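Local coordinates for protein aminotransferase (Bacillus subtilis, PDB 6L1L) that is a pyridoxal-phosphate-dependent aminotransferase of class I, encoded in the operon for biosynthesis of the dipeptide antibiotic bacilysin, at residues Y325-I330 with K363-I368; P331-T336 with N388-S393. All blocks are in the same frame, centred on the assembly; numbering follows the deposited sequence.

Contact 1 (Y325-I330 with K363-I368); sequences YVWAEI and KRHVRI
Strand 325-329 pairs antiparallel with strand 365-368 at one edge of the small four-stranded sheet. Val326 and Ile368 bond to each other through both N and O, and so do Ala328 and Val366. All four bonds are 2.8 Å long, as in Val326 N to Ile368 O. Past the end of the strand, Ile330 N still reaches Arg364 O at 3.0 Å. Trp327 and Arg367, then Glu329 and His365, form the non-hydrogen-bonded pairs between them.

The side chains of these two pairs share one face of the sheet. The His365 ring lies in an offset stack on the five-membered ring of Trp327, planes 6° apart. His365 CB sits over the six-membered ring, 3.4 Å from Trp327 CZ2. Glu329 CG approaches the ring of His365 at NE2.

This sheet belongs to the smaller domain of the fold-type I aminotransferases, and Tyr325 and Arg367 lie at its cofactor end. Tyr325 CE1 lies over the centre of the Arg367 guanidinium, 3.3 Å from Arg367 CZ, with the planes 9° apart. A bend at chi3 (67°) lays the guanidinium flat there. Its NH1 bonds to Asn178 and its NH2 to Gly38 O, while Tyr325 OH bonds to Tyr209. On the sheet face that carries Val366, Ile330 CD1 from the loop just past the strand packs tightly on Val366 CG1, at 3.5 Å, beside Phe340 of helix 337-347.

Contact 2 (P331-T336 with N388-S393); sequences PNTFET and NLPFGS
Pro331 and Phe391 lie side by side and point the same way, with Pro331 CG 3.6 Å from Phe391 CE1. The proline meets the phenyl ring obliquely, through CG and CD against Phe391 CD1 and CE1. The CB of Phe391 points away from segment 331-336. With CG beside its own backbone N (chi1 -67°), the ring comes back alongside the proline.

Thr333 and Pro390 meet differently. They reach toward each other tip to tip, the methyl Thr333 CG2 touching Pro390 CG at 3.5 Å. Phe334 and Leu389 cross at about a right angle. Leu389 CG lies at the edge of the Phe334 ring, in its plane, 4.0 Å from Phe334 CE2.

Two turns set out these groups. Pro331 to Phe334 is a type I beta turn, closed by Phe334 N to Pro331 O at 3.1 Å. Pro390 is the centre of an inverse gamma turn, whose bond from Phe391 N to Leu389 O is weak. The contact thus joins the loop between strand 325-329 and helix 337-347 to the C-terminal segment after helix 374-385. No hydrogen bond crosses it; the side chains meet through carbon atoms.

Helix 337-347 backs both loops. Phe340 touches Pro331 and Phe391, and both Phe340 and Tyr343 meet the Phe334 ring edge-to-face. The ring of Trp315 also meets that of Phe391.

Contact 1 runs straight into contact 2, because Ile330 is followed directly by Pro331. Their centres are 12 Å apart. Arg364 links them: its NH2 lies 2.6 Å from Phe334 O, a probable hydrogen bond, which would tie segment 363-368 to the turn of 331-336. Phe340 of helix 337-347 packs against both contacts. The two differ in their relation to the active site. In contact 1 the Tyr325 side chain is about 4 Å from the bound pyridoxal phosphate at the nearest atoms. Contact 2 lies away from the cofactor site. Within the chain, the centre of contact 2 is about 28 Å from the chain centre, against about 16 Å for that of contact 1.

Contact 1 (Y325-I330 with K363-I368)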
# COMPACT_ATOMS: atom_id res chain seq x y z
N TYR B 325 -3.72 -8.73 -24.77
CA TYR B 325 -2.40 -9.30 -24.97
C TYR B 325 -2.37 -10.26 -26.19
O TYR B 325 -3.30 -11.04 -26.42
CB TYR B 325 -1.93 -10.08 -23.74
CG TYR B 325 -1.74 -9.21 -22.50
CD1 TYR B 325 -0.87 -8.13 -22.49
CD2 TYR B 325 -2.45 -9.47 -21.33
CE1 TYR B 325 -0.69 -7.35 -21.36
CE2 TYR B 325 -2.30 -8.68 -20.21
CZ TYR B 325 -1.42 -7.62 -20.22
OH TYR B 325 -1.23 -6.81 -19.09
N VAL B 326 -1.31 -10.16 -26.98
CA VAL B 326 -0.98 -11.19 -27.99
C VAL B 326 0.21 -12.00 -27.50
O VAL B 326 1.21 -11.44 -27.10
CB VAL B 326 -0.70 -10.56 -29.35
CG1 VAL B 326 -0.30 -11.63 -30.35
CG2 VAL B 326 -1.90 -9.79 -29.87
N TRP B 327 0.08 -13.32 -27.52
CA TRP B 327 1.12 -14.23 -27.03
C TRP B 327 1.78 -14.91 -28.26
O TRP B 327 1.16 -15.77 -28.90
CB TRP B 327 0.47 -15.26 -26.12
CG TRP B 327 1.31 -16.25 -25.41
CD1 TRP B 327 1.14 -17.60 -25.45
CD2 TRP B 327 2.34 -16.02 -24.46
NE1 TRP B 327 2.02 -18.22 -24.62
CE2 TRP B 327 2.78 -17.29 -24.00
CE3 TRP B 327 2.98 -14.88 -23.98
CZ2 TRP B 327 3.80 -17.44 -23.08
CZ3 TRP B 327 4.02 -15.03 -23.08
CH2 TRP B 327 4.43 -16.31 -22.63
N ALA B 328 3.00 -14.53 -28.58
CA ALA B 328 3.57 -14.90 -29.88
C ALA B 328 4.89 -15.67 -29.77
O ALA B 328 5.76 -15.37 -28.94
CB ALA B 328 3.78 -13.66 -30.73
N GLU B 329 5.03 -16.64 -30.66
CA GLU B 329 6.25 -17.43 -30.71
C GLU B 329 7.44 -16.63 -31.30
O GLU B 329 7.31 -15.94 -32.28
CB GLU B 329 6.04 -18.74 -31.52
CG GLU B 329 5.49 -19.91 -30.71
CD GLU B 329 5.73 -21.27 -31.37
OE1 GLU B 329 4.80 -21.75 -32.05
OE2 GLU B 329 6.86 -21.84 -31.22
N ILE B 330 8.58 -16.81 -30.69
CA ILE B 330 9.84 -16.16 -31.06
C ILE B 330 10.58 -16.97 -32.14
O ILE B 330 10.47 -18.20 -32.14
CB ILE B 330 10.69 -16.06 -29.80
CG1 ILE B 330 10.01 -15.08 -28.86
CG2 ILE B 330 12.13 -15.63 -30.06
CD1 ILE B 330 10.85 -14.84 -27.64
N LYS B 363 9.27 -19.39 -22.04
CA LYS B 363 10.51 -19.28 -22.83
C LYS B 363 10.09 -19.54 -24.30
O LYS B 363 9.13 -20.28 -24.55
CB LYS B 363 11.57 -20.26 -22.33
N ARG B 364 10.70 -18.84 -25.24
CA ARG B 364 10.26 -18.95 -26.67
C ARG B 364 8.94 -18.25 -27.06
O ARG B 364 8.51 -18.39 -28.19
CB ARG B 364 10.21 -20.41 -27.15
CG ARG B 364 11.42 -21.26 -26.77
CD ARG B 364 11.80 -22.15 -27.94
NE ARG B 364 12.18 -21.36 -29.12
CZ ARG B 364 13.34 -20.72 -29.26
NH1 ARG B 364 14.28 -20.74 -28.31
NH2 ARG B 364 13.58 -20.05 -30.38
N HIS B 365 8.32 -17.52 -26.14
CA HIS B 365 7.20 -16.64 -26.43
C HIS B 365 7.47 -15.20 -25.98
O HIS B 365 8.25 -14.95 -25.09
CB HIS B 365 5.94 -17.12 -25.73
CG HIS B 365 5.20 -18.18 -26.47
ND1 HIS B 365 5.48 -19.52 -26.32
CD2 HIS B 365 4.20 -18.10 -27.38
CE1 HIS B 365 4.67 -20.22 -27.09
NE2 HIS B 365 3.88 -19.39 -27.73
N VAL B 366 6.85 -14.25 -26.66
CA VAL B 366 6.72 -12.90 -26.07
C VAL B 366 5.28 -12.50 -25.96
O VAL B 366 4.43 -12.97 -26.70
CB VAL B 366 7.47 -11.81 -26.89
CG1 VAL B 366 8.92 -12.04 -26.86
CG2 VAL B 366 6.96 -11.73 -28.33
N ARG B 367 5.00 -11.60 -25.02
CA ARG B 367 3.69 -11.01 -24.85
C ARG B 367 3.74 -9.56 -25.41
O ARG B 367 4.68 -8.78 -25.10
CB ARG B 367 3.29 -11.05 -23.35
CG ARG B 367 1.85 -10.68 -23.06
CD ARG B 367 1.66 -10.20 -21.62
NE ARG B 367 2.32 -8.94 -21.32
CZ ARG B 367 2.22 -8.31 -20.16
NH1 ARG B 367 1.53 -8.84 -19.16
NH2 ARG B 367 2.83 -7.15 -19.96
N ILE B 368 2.79 -9.23 -26.25
CA ILE B 368 2.69 -7.90 -26.87
C ILE B 368 1.34 -7.28 -26.50
O ILE B 368 0.29 -7.88 -26.79
CB ILE B 368 2.83 -7.98 -28.40
CG1 ILE B 368 3.95 -8.91 -28.78
CG2 ILE B 368 3.02 -6.59 -29.02
CD1 ILE B 368 4.04 -9.23 -30.25

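Contact 2 (P331-T336 with N388-S393)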
# COMPACT_ATOMS: atom_id res chain seq x y z
N PRO B 331 11.36 -16.31 -33.03
CA PRO B 331 12.03 -17.10 -34.10
C PRO B 331 12.99 -18.15 -33.54
O PRO B 331 13.56 -17.97 -32.46
CB PRO B 331 12.78 -16.04 -34.92
CG PRO B 331 12.02 -14.76 -34.70
CD PRO B 331 11.49 -14.86 -33.27
N ASN B 332 13.13 -19.24 -34.28
CA ASN B 332 13.97 -20.38 -33.87
C ASN B 332 15.48 -20.07 -33.86
O ASN B 332 16.25 -20.71 -33.12
CB ASN B 332 13.71 -21.58 -34.76
CG ASN B 332 14.01 -21.27 -36.21
OD1 ASN B 332 13.62 -20.21 -36.72
ND2 ASN B 332 14.69 -22.18 -36.89
N THR B 333 15.87 -19.06 -34.64
CA THR B 333 17.24 -18.53 -34.63
C THR B 333 17.61 -17.96 -33.28
O THR B 333 18.78 -17.87 -32.94
CB THR B 333 17.45 -17.44 -35.72
OG1 THR B 333 16.70 -16.27 -35.39
CG2 THR B 333 17.00 -17.92 -37.12
N PHE B 334 16.60 -17.54 -32.52
CA PHE B 334 16.78 -16.99 -31.19
C PHE B 334 16.73 -18.04 -30.10
O PHE B 334 15.87 -18.89 -30.09
CB PHE B 334 15.71 -15.94 -30.93
CG PHE B 334 15.95 -14.66 -31.67
CD1 PHE B 334 16.82 -13.71 -31.15
CD2 PHE B 334 15.33 -14.41 -32.86
CE1 PHE B 334 17.05 -12.52 -31.82
CE2 PHE B 334 15.56 -13.23 -33.53
CZ PHE B 334 16.43 -12.29 -33.01
N GLU B 335 17.66 -17.92 -29.18
CA GLU B 335 17.90 -18.87 -28.10
C GLU B 335 16.91 -18.75 -26.92
O GLU B 335 16.54 -19.76 -26.31
CB GLU B 335 19.35 -18.71 -27.60
CG GLU B 335 19.73 -17.35 -26.98
CD GLU B 335 19.77 -16.15 -27.95
OE1 GLU B 335 19.22 -16.21 -29.08
OE2 GLU B 335 20.34 -15.10 -27.61
N THR B 336 16.52 -17.51 -26.60
CA THR B 336 15.64 -17.21 -25.46
C THR B 336 14.71 -16.05 -25.75
O THR B 336 14.88 -15.31 -26.71
CB THR B 336 16.44 -16.84 -24.19
OG1 THR B 336 17.08 -15.57 -24.39
CG2 THR B 336 17.48 -17.89 -23.84
N ASN B 388 14.35 -7.89 -41.02
CA ASN B 388 14.10 -9.17 -41.70
C ASN B 388 14.52 -10.40 -40.88
O ASN B 388 15.64 -10.91 -41.02
CB ASN B 388 14.74 -9.22 -43.08
CG ASN B 388 14.23 -10.40 -43.90
OD1 ASN B 388 14.70 -11.53 -43.75
ND2 ASN B 388 13.25 -10.16 -44.76
N LEU B 389 13.61 -10.84 -40.03
CA LEU B 389 13.82 -12.02 -39.23
C LEU B 389 12.91 -13.12 -39.78
O LEU B 389 11.93 -12.82 -40.47
CB LEU B 389 13.55 -11.71 -37.73
CG LEU B 389 14.67 -11.15 -36.82
CD1 LEU B 389 15.83 -10.53 -37.57
CD2 LEU B 389 14.11 -10.14 -35.83
N PRO B 390 13.26 -14.39 -39.52
CA PRO B 390 12.48 -15.49 -40.08
C PRO B 390 11.32 -15.89 -39.18
O PRO B 390 11.43 -16.84 -38.40
CB PRO B 390 13.50 -16.63 -40.17
CG PRO B 390 14.43 -16.38 -39.02
CD PRO B 390 14.47 -14.88 -38.84
N PHE B 391 10.21 -15.20 -39.32
CA PHE B 391 9.04 -15.50 -38.48
C PHE B 391 8.23 -16.68 -39.07
O PHE B 391 7.03 -16.82 -38.79
CB PHE B 391 8.17 -14.25 -38.29
CG PHE B 391 8.83 -13.16 -37.49
CD1 PHE B 391 8.88 -13.22 -36.08
CD2 PHE B 391 9.42 -12.06 -38.12
CE1 PHE B 391 9.50 -12.21 -35.32
CE2 PHE B 391 10.03 -11.05 -37.36
CZ PHE B 391 10.08 -11.14 -35.96
N GLY B 392 8.87 -17.52 -39.89
CA GLY B 392 8.26 -18.73 -40.43
C GLY B 392 8.77 -19.94 -39.67
O GLY B 392 9.86 -19.89 -39.08
N SER B 393 7.97 -21.00 -39.65
CA SER B 393 8.30 -22.22 -38.88
C SER B 393 7.70 -23.49 -39.50
O SER B 393 8.37 -24.55 -39.57
CB SER B 393 7.84 -22.09 -37.42
OG SER B 393 8.21 -23.22 -36.65